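Local coordinates for protein putative NAD(P)H:FMN oxidoreductase (PDB 3GE5) that probably works as an FMN-dependent oxidoreductase of the nitroreductase family, binding flavin mononucleotide between two copies of the chain, at residues E51-I56 with F74-E79; Q92-G97 with I168-Y173; I102-D107 with I122-A127; Y130-A135 with C142-A147. One frame throughout, in Å; residues are numbered along the deposited sequence.

Contact 1: E51-I56 with F74-E79; sequences EKLMAI and FLVVRE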
# COMPACT_ATOMS: atom_id res chain seq x y z
N GLU A 51 3.44 2.21 23.27
CA GLU A 51 2.36 1.35 22.82
C GLU A 51 1.87 1.77 21.44
O GLU A 51 1.41 0.91 20.67
CB GLU A 51 1.20 1.36 23.82
CG GLU A 51 0.68 2.76 24.23
CD GLU A 51 1.37 3.40 25.50
OE1 GLU A 51 2.60 3.18 25.80
OE2 GLU A 51 0.65 4.17 26.18
N LYS A 52 1.96 3.06 21.12
CA LYS A 52 1.55 3.54 19.80
C LYS A 52 2.59 3.10 18.73
O LYS A 52 2.22 2.67 17.63
CB LYS A 52 1.35 5.07 19.74
CG LYS A 52 0.14 5.58 20.54
CD LYS A 52 -0.19 7.05 20.33
CE LYS A 52 -1.50 7.41 21.04
NZ LYS A 52 -1.96 8.81 20.80
N LEU A 53 3.88 3.25 19.04
CA LEU A 53 4.96 2.74 18.14
C LEU A 53 4.82 1.23 17.89
O LEU A 53 4.91 0.77 16.74
CB LEU A 53 6.36 3.06 18.69
CG LEU A 53 7.51 2.66 17.78
CD1 LEU A 53 7.33 3.21 16.35
CD2 LEU A 53 8.89 3.08 18.39
N MSE A 54 4.57 0.47 18.96
CA MSE A 54 4.39 -0.98 18.84
C MSE A 54 3.16 -1.34 17.96
O MSE A 54 3.22 -2.30 17.20
CB MSE A 54 4.33 -1.67 20.20
CG MSE A 54 5.62 -1.56 21.01
SE MSE A 54 7.26 -2.01 20.05
CE MSE A 54 6.63 -3.64 19.17
N ALA A 55 2.06 -0.59 18.08
CA ALA A 55 0.88 -0.77 17.21
C ALA A 55 1.18 -0.51 15.77
O ALA A 55 0.67 -1.22 14.86
CB ALA A 55 -0.32 0.11 17.70
N ILE A 56 1.93 0.56 15.51
CA ILE A 56 2.32 0.88 14.12
C ILE A 56 3.10 -0.32 13.53
O ILE A 56 2.81 -0.74 12.41
CB ILE A 56 3.13 2.18 14.05
CG1 ILE A 56 2.26 3.42 14.37
CG2 ILE A 56 3.74 2.37 12.64
CD1 ILE A 56 3.10 4.68 14.68
N PHE A 74 11.72 -4.03 9.42
CA PHE A 74 11.50 -2.65 9.87
C PHE A 74 12.61 -2.22 10.82
O PHE A 74 12.77 -2.78 11.92
CB PHE A 74 10.12 -2.52 10.55
CG PHE A 74 9.01 -3.13 9.75
CD1 PHE A 74 8.73 -2.70 8.46
CD2 PHE A 74 8.25 -4.16 10.29
CE1 PHE A 74 7.69 -3.28 7.75
CE2 PHE A 74 7.22 -4.76 9.57
CZ PHE A 74 6.95 -4.32 8.28
N LEU A 75 13.38 -1.23 10.38
CA LEU A 75 14.49 -0.69 11.17
C LEU A 75 14.06 0.66 11.77
O LEU A 75 13.89 1.65 11.05
CB LEU A 75 15.74 -0.53 10.30
CG LEU A 75 16.97 0.15 10.95
CD1 LEU A 75 17.42 -0.48 12.25
CD2 LEU A 75 18.09 0.13 9.92
N VAL A 76 13.80 0.64 13.08
CA VAL A 76 13.28 1.81 13.80
C VAL A 76 14.45 2.67 14.23
O VAL A 76 15.43 2.14 14.81
CB VAL A 76 12.44 1.38 15.03
CG1 VAL A 76 12.02 2.61 15.78
CG2 VAL A 76 11.22 0.51 14.60
N VAL A 77 14.38 3.97 13.93
CA VAL A 77 15.43 4.91 14.35
C VAL A 77 14.74 6.03 15.14
O VAL A 77 13.98 6.81 14.60
CB VAL A 77 16.24 5.45 13.15
CG1 VAL A 77 17.20 6.54 13.62
CG2 VAL A 77 16.99 4.27 12.47
N ARG A 78 14.98 6.07 16.44
CA ARG A 78 14.39 7.12 17.28
C ARG A 78 15.33 7.69 18.34
O ARG A 78 15.05 8.77 18.87
CB ARG A 78 13.11 6.63 17.94
CG ARG A 78 13.30 5.44 18.76
CD ARG A 78 12.08 5.15 19.56
NE ARG A 78 12.23 3.85 20.20
CZ ARG A 78 11.39 3.35 21.10
NH1 ARG A 78 10.32 4.05 21.49
NH2 ARG A 78 11.64 2.14 21.60
N GLU A 79 16.42 7.01 18.67
CA GLU A 79 17.40 7.57 19.60
C GLU A 79 18.21 8.64 18.89
O GLU A 79 18.36 8.64 17.66
CB GLU A 79 18.34 6.50 20.14
CG GLU A 79 17.63 5.48 20.97
CD GLU A 79 18.59 4.44 21.51
OE1 GLU A 79 19.80 4.46 21.13
OE2 GLU A 79 18.10 3.59 22.30
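Leu53 of helix 50-62 packs on Val76 of strand 72-77 and on Arg78, just past its end, in a small, buried helix-on-sheet contact of the nitroreductase fold. Within this chain the strand is one of the two outermost of a four-stranded antiparallel sheet, but Phe74, Leu75 and Val76 pair with a parallel strand of the second subunit, and the sheet runs on across the interface. Phe195 of that subunit also packs on Val76 and Arg78. A single methyl does the touching from the helix. The Leu53 side chain leaves the helix with CG trans to the backbone N (chi1 -176°), which carries CD2 out toward the strand. There CD2 rests on the methyl CG1 of Val76 at 4.1 Å and then meets the outer half of the extended Arg78 side chain, from CD to NH1, as the two side chains cross obliquely. The polar end of Arg78 is turned to Glu50, whose OE1 makes a salt bridge with Arg78 NH1 and so probably holds the guanidinium beside the start of the helix. Glu79 occupies the N-cap position of the next helix. On the guanidinium, Leu53 CD2 sits 3.4 Å above the plane, off-centre, with its closest approach to Arg78 NH1 at 3.5 Å.

Contact 2: Q92-G97 with I168-Y173; sequences QPWFPG and ILALGY. With FMN (flavin mononucleotide), chain C; EDO (1,2-ethanediol), chain I.
A type I beta turn from Gln92 to Phe95, closed by Phe95 N bonding to Gln92 O, brings the rings of Trp94 and Phe95 over to Ile168 and Ala170 of strand 163-172, with Phe95 CA and Ala170 CA 7.7 Å apart. The indole meets the sheet with the far rim of its six-membered ring: CZ3 and CH2 of Trp94 straddle the methyl of Ala170, each 3.9 Å from CB, and that methyl lies at the ring edge close to its plane. Phe95 reaches further along the strand, its CZ 4.3 Å from Ile168 CD1. The polar rim of the indole serves the cofactor. FMN N3 donates an almost straight bond to Gln92 OE1 (2.8 Å, 177°). Trp94 NE1 gives Gln92 OE1 a second, bent bond of 3.3 Å, arriving from above the carbonyl plane, and a weak one of 3.2 Å to FMN O2. Two donors on OE1 hold the Gln92 amide with its oxygen turned to the flavin. A 1,2-ethanediol, probably from the crystallisation liquor, accepts a bond from Trp94 N. Arg41, which also binds FMN, packs on the indole. The turn thus forms the wall at the pyrimidine end of the flavin in a nitroreductase-type FMN pocket.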
# COMPACT_ATOMS: atom_id res chain seq x y z
N GLN A 92 16.02 17.30 2.12
CA GLN A 92 14.78 18.04 2.36
C GLN A 92 14.85 18.65 3.74
O GLN A 92 15.02 17.94 4.73
CB GLN A 92 13.57 17.12 2.22
CG GLN A 92 13.44 16.58 0.78
CD GLN A 92 12.24 15.69 0.55
OE1 GLN A 92 11.75 15.03 1.45
NE2 GLN A 92 11.81 15.61 -0.72
N PRO A 93 14.76 19.99 3.83
CA PRO A 93 14.94 20.62 5.14
C PRO A 93 14.07 20.11 6.31
O PRO A 93 14.53 20.08 7.45
CB PRO A 93 14.65 22.10 4.85
CG PRO A 93 15.03 22.26 3.41
CD PRO A 93 14.61 20.99 2.75
N TRP A 94 12.83 19.71 6.05
CA TRP A 94 11.95 19.24 7.12
C TRP A 94 12.39 17.91 7.73
O TRP A 94 12.10 17.62 8.88
CB TRP A 94 10.50 19.12 6.61
CG TRP A 94 10.30 17.96 5.68
CD1 TRP A 94 10.44 17.98 4.33
CD2 TRP A 94 9.96 16.62 6.04
NE1 TRP A 94 10.23 16.74 3.82
CE2 TRP A 94 9.91 15.88 4.83
CE3 TRP A 94 9.71 15.94 7.26
CZ2 TRP A 94 9.63 14.51 4.81
CZ3 TRP A 94 9.39 14.59 7.22
CH2 TRP A 94 9.37 13.89 5.99
N PHE A 95 13.07 17.08 6.94
CA PHE A 95 13.30 15.67 7.30
C PHE A 95 13.95 15.43 8.67
O PHE A 95 13.51 14.56 9.42
CB PHE A 95 14.11 15.00 6.18
CG PHE A 95 14.43 13.54 6.44
CD1 PHE A 95 15.60 13.17 7.09
CD2 PHE A 95 13.57 12.54 6.00
CE1 PHE A 95 15.89 11.83 7.31
CE2 PHE A 95 13.86 11.18 6.24
CZ PHE A 95 15.04 10.84 6.86
N PRO A 96 15.01 16.18 9.00
CA PRO A 96 15.61 15.94 10.31
C PRO A 96 14.79 16.36 11.53
O PRO A 96 15.25 16.18 12.66
CB PRO A 96 16.93 16.73 10.25
CG PRO A 96 16.79 17.67 9.17
CD PRO A 96 15.77 17.16 8.21
N GLY A 97 13.59 16.90 11.33
CA GLY A 97 12.71 17.29 12.44
C GLY A 97 11.77 16.19 12.94
O GLY A 97 11.04 16.42 13.91
N ILE A 168 10.88 5.27 3.92
CA ILE A 168 10.97 5.61 5.36
C ILE A 168 9.70 6.29 5.81
O ILE A 168 9.23 7.23 5.16
CB ILE A 168 12.15 6.56 5.62
CG1 ILE A 168 13.49 5.96 5.17
CG2 ILE A 168 12.19 6.99 7.11
CD1 ILE A 168 14.69 6.91 5.21
N LEU A 169 9.10 5.82 6.90
CA LEU A 169 7.94 6.51 7.46
C LEU A 169 8.47 7.42 8.53
O LEU A 169 9.01 6.97 9.51
CB LEU A 169 6.92 5.52 8.06
CG LEU A 169 5.56 6.15 8.46
CD1 LEU A 169 4.86 6.72 7.20
CD2 LEU A 169 4.64 5.14 9.21
N ALA A 170 8.35 8.74 8.29
CA ALA A 170 8.74 9.76 9.26
C ALA A 170 7.48 10.17 10.05
O ALA A 170 6.49 10.54 9.45
CB ALA A 170 9.34 10.97 8.58
N LEU A 171 7.54 10.05 11.37
CA LEU A 171 6.32 10.17 12.20
C LEU A 171 6.56 10.82 13.56
O LEU A 171 7.67 10.83 14.08
CB LEU A 171 5.63 8.81 12.38
CG LEU A 171 6.37 7.78 13.23
CD1 LEU A 171 5.78 7.70 14.63
CD2 LEU A 171 6.31 6.41 12.52
N GLY A 172 5.48 11.34 14.12
CA GLY A 172 5.47 11.97 15.42
C GLY A 172 4.14 12.66 15.65
O GLY A 172 3.19 12.50 14.85
N TYR A 173 4.04 13.42 16.73
CA TYR A 173 2.89 14.28 16.91
C TYR A 173 3.05 15.52 16.06
O TYR A 173 4.05 16.24 16.17
CB TYR A 173 2.66 14.64 18.39
CG TYR A 173 2.05 13.52 19.18
CD1 TYR A 173 0.69 13.24 19.07
CD2 TYR A 173 2.83 12.73 20.02
CE1 TYR A 173 0.12 12.20 19.77
CE2 TYR A 173 2.27 11.67 20.72
CZ TYR A 173 0.91 11.42 20.60
OH TYR A 173 0.32 10.38 21.29
N1 FMN C . 6.96 13.92 0.76
C2 FMN C . 8.18 14.47 1.04
O2 FMN C . 8.26 15.59 1.55
N3 FMN C . 9.36 13.80 0.75
C4 FMN C . 9.36 12.54 0.16
O4 FMN C . 10.45 11.95 -0.13
C4A FMN C . 8.12 11.98 -0.13
N5 FMN C . 8.09 10.75 -0.75
C5A FMN C . 6.90 10.12 -0.93
C6 FMN C . 6.91 8.82 -1.46
C7 FMN C . 5.71 8.15 -1.60
C7M FMN C . 5.67 6.77 -2.19
C8 FMN C . 4.51 8.75 -1.21
C8M FMN C . 3.21 8.02 -1.34
C9 FMN C . 4.50 10.03 -0.72
C9A FMN C . 5.69 10.74 -0.55
N10 FMN C . 5.70 12.06 -0.04
C10 FMN C . 6.92 12.66 0.18
C1' FMN C . 4.45 12.70 0.50
C2' FMN C . 3.64 13.20 -0.70
O2' FMN C . 4.15 14.47 -1.09
C3' FMN C . 2.14 13.28 -0.39
O3' FMN C . 1.68 12.00 0.05
C4' FMN C . 1.30 13.81 -1.57
O4' FMN C . 1.64 15.15 -1.92
C5' FMN C . -0.20 13.77 -1.28
O5' FMN C . -0.47 14.59 -0.16
P FMN C . -1.27 14.02 1.07
O1P FMN C . -0.40 12.90 1.61
O2P FMN C . -2.63 13.51 0.61
O3P FMN C . -1.29 15.14 2.08
C1 EDO I . 10.49 21.86 3.55
O1 EDO I . 11.54 20.96 3.78
C2 EDO I . 10.62 23.06 4.48
O2 EDO I . 10.71 22.63 5.84

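Contact 3: I102-D107 with I122-A127; sequences IITLGD and IDTSIA. With FMN (flavin mononucleotide), chain J.
No flat side chain lies between Thr104, Gly106 and Thr124, where strand 100-107 meets helix 120-137; the nearby flat group is the flavin of the chain J FMN, touched on another flank of the helix. There Asp123 OD1 stands 3.6 Å from the flavin methyl C7M, while Ile122 CG2 lies close to C7M and Ile126 CD1 to C8M. Ser39, Gln92 and Ala147 of the second subunit are among the groups that bond this cofactor, which therefore sits at the dimer interface. On the sheet side, the short axes run nearly antiparallel at 151° and approach to 8.6 Å. The two threonines slide past each other in opposite directions, Thr104 CG2 lying 3.7 Å from Thr124 CB. Thr124 CG2 meets bare backbone, 3.6 Å from Gly106 CA and 3.9 Å from Leu105 O. Because Gly106 carries no side chain, the helix comes down close, with CA atoms of Gly106 and Thr124 6.1 Å apart. With chi1 of 61°, Thr124 tucks OG1 back toward its own helix, where it bonds to Val120 O, and presents the methyl to the strand. The polar group being satisfied at home, the join between helix and strand rests on van der Waals contact of methyls and backbone.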
# COMPACT_ATOMS: atom_id res chain seq x y z
N ILE A 102 10.78 4.99 10.64
CA ILE A 102 10.73 3.55 10.40
C ILE A 102 11.24 3.29 8.97
O ILE A 102 10.55 3.65 7.97
CB ILE A 102 9.32 2.93 10.58
CG1 ILE A 102 8.76 3.24 11.98
CG2 ILE A 102 9.38 1.41 10.33
CD1 ILE A 102 7.21 2.87 12.15
N ILE A 103 12.45 2.74 8.90
CA ILE A 103 13.09 2.45 7.59
C ILE A 103 12.62 1.08 7.17
O ILE A 103 12.93 0.07 7.84
CB ILE A 103 14.63 2.45 7.66
CG1 ILE A 103 15.13 3.72 8.37
CG2 ILE A 103 15.23 2.28 6.23
CD1 ILE A 103 16.62 3.86 8.56
N THR A 104 11.86 1.00 6.08
CA THR A 104 11.36 -0.28 5.60
C THR A 104 12.32 -0.84 4.56
O THR A 104 12.49 -0.27 3.48
CB THR A 104 9.94 -0.16 5.05
OG1 THR A 104 9.11 0.36 6.09
CG2 THR A 104 9.38 -1.52 4.58
N LEU A 105 12.90 -1.97 4.92
CA LEU A 105 13.85 -2.67 4.13
C LEU A 105 13.14 -3.76 3.36
O LEU A 105 12.28 -4.48 3.92
CB LEU A 105 14.91 -3.34 5.01
CG LEU A 105 15.58 -2.46 6.07
CD1 LEU A 105 16.66 -3.23 6.80
CD2 LEU A 105 16.16 -1.17 5.37
N GLY A 106 13.48 -3.91 2.08
CA GLY A 106 12.92 -4.98 1.26
C GLY A 106 14.01 -6.00 0.99
O GLY A 106 15.15 -5.64 0.64
N ASP A 107 13.68 -7.28 1.17
CA ASP A 107 14.66 -8.37 1.04
C ASP A 107 14.48 -9.05 -0.33
O ASP A 107 13.55 -9.84 -0.52
CB ASP A 107 14.51 -9.33 2.20
CG ASP A 107 15.62 -10.35 2.26
OD1 ASP A 107 16.18 -10.72 1.20
OD2 ASP A 107 15.89 -10.80 3.38
N ILE A 122 6.34 -3.59 -4.29
CA ILE A 122 4.94 -3.83 -3.98
C ILE A 122 4.73 -4.15 -2.49
O ILE A 122 3.99 -3.45 -1.80
CB ILE A 122 4.37 -4.96 -4.90
CG1 ILE A 122 4.36 -4.48 -6.38
CG2 ILE A 122 2.97 -5.45 -4.48
CD1 ILE A 122 4.23 -5.65 -7.38
N ASP A 123 5.39 -5.22 -2.02
CA ASP A 123 5.10 -5.75 -0.69
C ASP A 123 5.49 -4.74 0.41
O ASP A 123 4.71 -4.50 1.35
CB ASP A 123 5.84 -7.06 -0.46
CG ASP A 123 5.29 -8.23 -1.26
OD1 ASP A 123 4.07 -8.25 -1.55
OD2 ASP A 123 6.08 -9.16 -1.53
N THR A 124 6.65 -4.11 0.27
CA THR A 124 7.07 -3.13 1.28
C THR A 124 6.09 -1.95 1.35
O THR A 124 5.89 -1.34 2.42
CB THR A 124 8.54 -2.59 1.10
OG1 THR A 124 8.69 -1.94 -0.16
CG2 THR A 124 9.59 -3.74 1.25
N SER A 125 5.55 -1.60 0.19
CA SER A 125 4.59 -0.52 0.11
C SER A 125 3.24 -0.85 0.77
O SER A 125 2.56 0.04 1.30
CB SER A 125 4.42 -0.07 -1.33
OG SER A 125 5.64 0.48 -1.82
N ILE A 126 2.85 -2.11 0.75
CA ILE A 126 1.63 -2.50 1.50
C ILE A 126 1.91 -2.32 3.00
O ILE A 126 1.09 -1.74 3.74
CB ILE A 126 1.20 -3.97 1.18
CG1 ILE A 126 0.97 -4.18 -0.34
CG2 ILE A 126 -0.04 -4.31 1.92
CD1 ILE A 126 0.80 -5.67 -0.78
N ALA A 127 3.06 -2.81 3.46
CA ALA A 127 3.41 -2.69 4.88
C ALA A 127 3.48 -1.18 5.28
O ALA A 127 2.95 -0.76 6.34
CB ALA A 127 4.73 -3.38 5.23
N1 FMN J . -3.15 -14.67 -4.16
C2 FMN J . -3.42 -15.41 -5.28
O2 FMN J . -4.13 -16.41 -5.16
N3 FMN J . -2.92 -15.07 -6.53
C4 FMN J . -2.03 -14.01 -6.70
O4 FMN J . -1.57 -13.73 -7.80
C4A FMN J . -1.72 -13.26 -5.56
N5 FMN J . -0.82 -12.22 -5.63
C5A FMN J . -0.54 -11.43 -4.56
C6 FMN J . 0.29 -10.30 -4.73
C7 FMN J . 0.43 -9.38 -3.68
C7M FMN J . 1.36 -8.18 -3.88
C8 FMN J . -0.24 -9.58 -2.50
C8M FMN J . -0.16 -8.61 -1.39
C9 FMN J . -1.07 -10.69 -2.33
C9A FMN J . -1.24 -11.63 -3.38
N10 FMN J . -2.05 -12.77 -3.23
C10 FMN J . -2.29 -13.58 -4.32
C1' FMN J . -2.78 -13.04 -1.94
C2' FMN J . -1.79 -13.55 -0.86
O2' FMN J . -1.53 -14.95 -1.02
C3' FMN J . -2.29 -13.25 0.55
O3' FMN J . -2.50 -11.84 0.72
C4' FMN J . -1.30 -13.80 1.61
O4' FMN J . -1.23 -15.24 1.56
C5' FMN J . -1.76 -13.33 2.98
O5' FMN J . -3.06 -13.85 3.26
P FMN J . -4.29 -12.96 3.67
O1P FMN J . -3.97 -12.39 5.03
O2P FMN J . -5.52 -13.84 3.70
O3P FMN J . -4.52 -11.91 2.60

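Contact 4: Y130-A135 with C142-A147; sequences YMMLEA and CTWVCA. With FMN (flavin mononucleotide), chain C.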
# COMPACT_ATOMS: atom_id res chain seq x y z
N TYR A 130 -0.04 0.24 5.55
CA TYR A 130 -0.64 -0.20 6.81
C TYR A 130 -0.09 0.63 7.96
O TYR A 130 -0.83 1.04 8.88
CB TYR A 130 -0.36 -1.69 7.05
CG TYR A 130 -1.43 -2.61 6.49
CD1 TYR A 130 -1.87 -2.48 5.19
CD2 TYR A 130 -1.98 -3.63 7.27
CE1 TYR A 130 -2.89 -3.29 4.69
CE2 TYR A 130 -2.97 -4.47 6.77
CZ TYR A 130 -3.42 -4.29 5.50
OH TYR A 130 -4.41 -5.10 5.01
N MSE A 131 1.21 0.86 7.96
CA MSE A 131 1.85 1.57 9.09
C MSE A 131 1.44 3.06 9.10
O MSE A 131 1.17 3.67 10.17
CB MSE A 131 3.38 1.40 9.10
CG MSE A 131 3.82 -0.02 9.43
SE MSE A 131 5.69 -0.25 9.73
CE MSE A 131 6.34 0.08 7.93
N MSE A 132 1.43 3.67 7.93
CA MSE A 132 0.95 5.07 7.76
C MSE A 132 -0.48 5.21 8.29
O MSE A 132 -0.81 6.14 9.04
CB MSE A 132 0.99 5.46 6.27
CG MSE A 132 0.43 6.81 5.96
SE MSE A 132 0.53 7.30 4.11
CE MSE A 132 -0.75 6.02 3.40
N LEU A 133 -1.36 4.32 7.86
CA LEU A 133 -2.76 4.34 8.30
C LEU A 133 -2.90 4.07 9.80
O LEU A 133 -3.67 4.76 10.50
CB LEU A 133 -3.55 3.33 7.46
CG LEU A 133 -3.67 3.66 5.97
CD1 LEU A 133 -4.40 2.50 5.21
CD2 LEU A 133 -4.37 5.01 5.73
N GLU A 134 -2.11 3.13 10.31
CA GLU A 134 -2.14 2.89 11.74
C GLU A 134 -1.71 4.12 12.56
O GLU A 134 -2.37 4.46 13.56
CB GLU A 134 -1.25 1.68 12.08
CG GLU A 134 -1.30 1.29 13.58
CD GLU A 134 -2.70 0.75 14.02
OE1 GLU A 134 -3.51 0.37 13.15
OE2 GLU A 134 -2.98 0.69 15.27
N ALA A 135 -0.63 4.77 12.15
CA ALA A 135 -0.16 6.02 12.79
C ALA A 135 -1.29 7.08 12.80
O ALA A 135 -1.58 7.69 13.84
CB ALA A 135 1.13 6.56 12.11
N CYS A 142 2.42 11.78 9.92
CA CYS A 142 3.55 11.20 9.28
C CYS A 142 3.66 11.64 7.83
O CYS A 142 2.72 12.18 7.25
CB CYS A 142 3.50 9.67 9.45
SG CYS A 142 2.11 8.87 8.70
N THR A 143 4.84 11.39 7.27
CA THR A 143 5.08 11.48 5.83
C THR A 143 5.88 10.28 5.36
O THR A 143 6.83 9.87 6.01
CB THR A 143 5.82 12.83 5.44
OG1 THR A 143 5.00 13.93 5.80
CG2 THR A 143 6.15 12.90 3.95
N TRP A 144 5.42 9.70 4.27
CA TRP A 144 6.14 8.65 3.55
C TRP A 144 7.27 9.29 2.80
O TRP A 144 7.04 10.26 2.06
CB TRP A 144 5.18 8.01 2.58
CG TRP A 144 5.61 6.77 1.86
CD1 TRP A 144 6.82 6.51 1.24
CD2 TRP A 144 4.78 5.64 1.62
NE1 TRP A 144 6.78 5.25 0.66
CE2 TRP A 144 5.54 4.71 0.86
CE3 TRP A 144 3.47 5.32 1.97
CZ2 TRP A 144 5.04 3.46 0.49
CZ3 TRP A 144 2.96 4.06 1.57
CH2 TRP A 144 3.76 3.16 0.84
N VAL A 145 8.48 8.77 2.97
CA VAL A 145 9.72 9.35 2.35
C VAL A 145 10.44 8.32 1.44
O VAL A 145 10.81 7.23 1.87
CB VAL A 145 10.73 9.86 3.42
CG1 VAL A 145 11.95 10.44 2.74
CG2 VAL A 145 10.02 10.90 4.35
N CYS A 146 10.61 8.70 0.18
CA CYS A 146 11.45 7.95 -0.78
C CYS A 146 12.60 8.79 -1.33
O CYS A 146 13.53 8.23 -1.92
CB CYS A 146 10.60 7.45 -1.92
SG CYS A 146 9.50 6.09 -1.43
N ALA A 147 12.59 10.12 -1.08
CA ALA A 147 13.69 10.97 -1.55
C ALA A 147 14.83 10.95 -0.52
O ALA A 147 14.95 11.85 0.29
CB ALA A 147 13.21 12.42 -1.84
N1 FMN C . 6.96 13.92 0.76
C2 FMN C . 8.18 14.47 1.04
O2 FMN C . 8.26 15.59 1.55
N3 FMN C . 9.36 13.80 0.75
C4 FMN C . 9.36 12.54 0.16
O4 FMN C . 10.45 11.95 -0.13
C4A FMN C . 8.12 11.98 -0.13
N5 FMN C . 8.09 10.75 -0.75
C5A FMN C . 6.90 10.12 -0.93
C6 FMN C . 6.91 8.82 -1.46
C7 FMN C . 5.71 8.15 -1.60
C7M FMN C . 5.67 6.77 -2.19
C8 FMN C . 4.51 8.75 -1.21
C8M FMN C . 3.21 8.02 -1.34
C9 FMN C . 4.50 10.03 -0.72
C9A FMN C . 5.69 10.74 -0.55
N10 FMN C . 5.70 12.06 -0.04
C10 FMN C . 6.92 12.66 0.18
C1' FMN C . 4.45 12.70 0.50
C2' FMN C . 3.64 13.20 -0.70
O2' FMN C . 4.15 14.47 -1.09
C3' FMN C . 2.14 13.28 -0.39
O3' FMN C . 1.68 12.00 0.05
C4' FMN C . 1.30 13.81 -1.57
O4' FMN C . 1.64 15.15 -1.92
C5' FMN C . -0.20 13.77 -1.28
O5' FMN C . -0.47 14.59 -0.16
P FMN C . -1.27 14.02 1.07
O1P FMN C . -0.40 12.90 1.61
O2P FMN C . -2.63 13.51 0.61
O3P FMN C . -1.29 15.14 2.08
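FMN O4 is gripped by two successive backbone N-H groups just past the end of the strand whose Cys142 and Trp144 pack on Met132: Ala147 N at 3.0 Å (156°) and Cys146 N at 3.3 Å. Cys146 N also points weakly at FMN N5, so the pair of donors lies beside the redox-active edge of the flavin and probably helps polarise it. Further back along the segment, the Trp144 ring lies under the dimethylbenzene end, with FMN C7M 3.4 Å above one face and offset toward the rim. At the edge of that ring, close to its plane, Met132, present as selenomethionine, brings SE to 4.1 Å from Trp144 CE3; the two side chains cross at about a right angle. The Met132 chain starts trans to its backbone N (chi1 176°), stays extended, then bends only at SE. Its CG touches Cys142 SG at 3.8 Å, and Ala135 CB, one helical turn on, reaches the same sulfur at 4.2 Å. Tyr130 stacks on Phe34 of the second subunit. The short axes of 130-135 and 142-145 run almost antiparallel (167°), and the helix backs this outermost strand, whose end and following loop help form the flavin-binding wall of the nitroreductase fold.

In the fold
All four contacts are buried, but contact 4 lies nearest the centre of the chain, its centre about 3 Å away, and contact 1 farthest, about 12 Å. Each reaches the same antiparallel sheet through a different strand. Contacts 3 and 4 share helix 120-137, which packs against helix 50-62 of contact 1 where Ile56 touches Met131 and Ala135. Backbone hydrogen bonds tie contact 2 to contact 4 and also to contact 3. The chemistry follows position: contacts 2 and 4 give one FMN hydrogen bonds, contact 4 adding the Trp144 ring, contact 3 offers mainly apolar groups to the other FMN, and contact 1, away from both flavins, joins hydrocarbon packing to the Arg78 guanidinium.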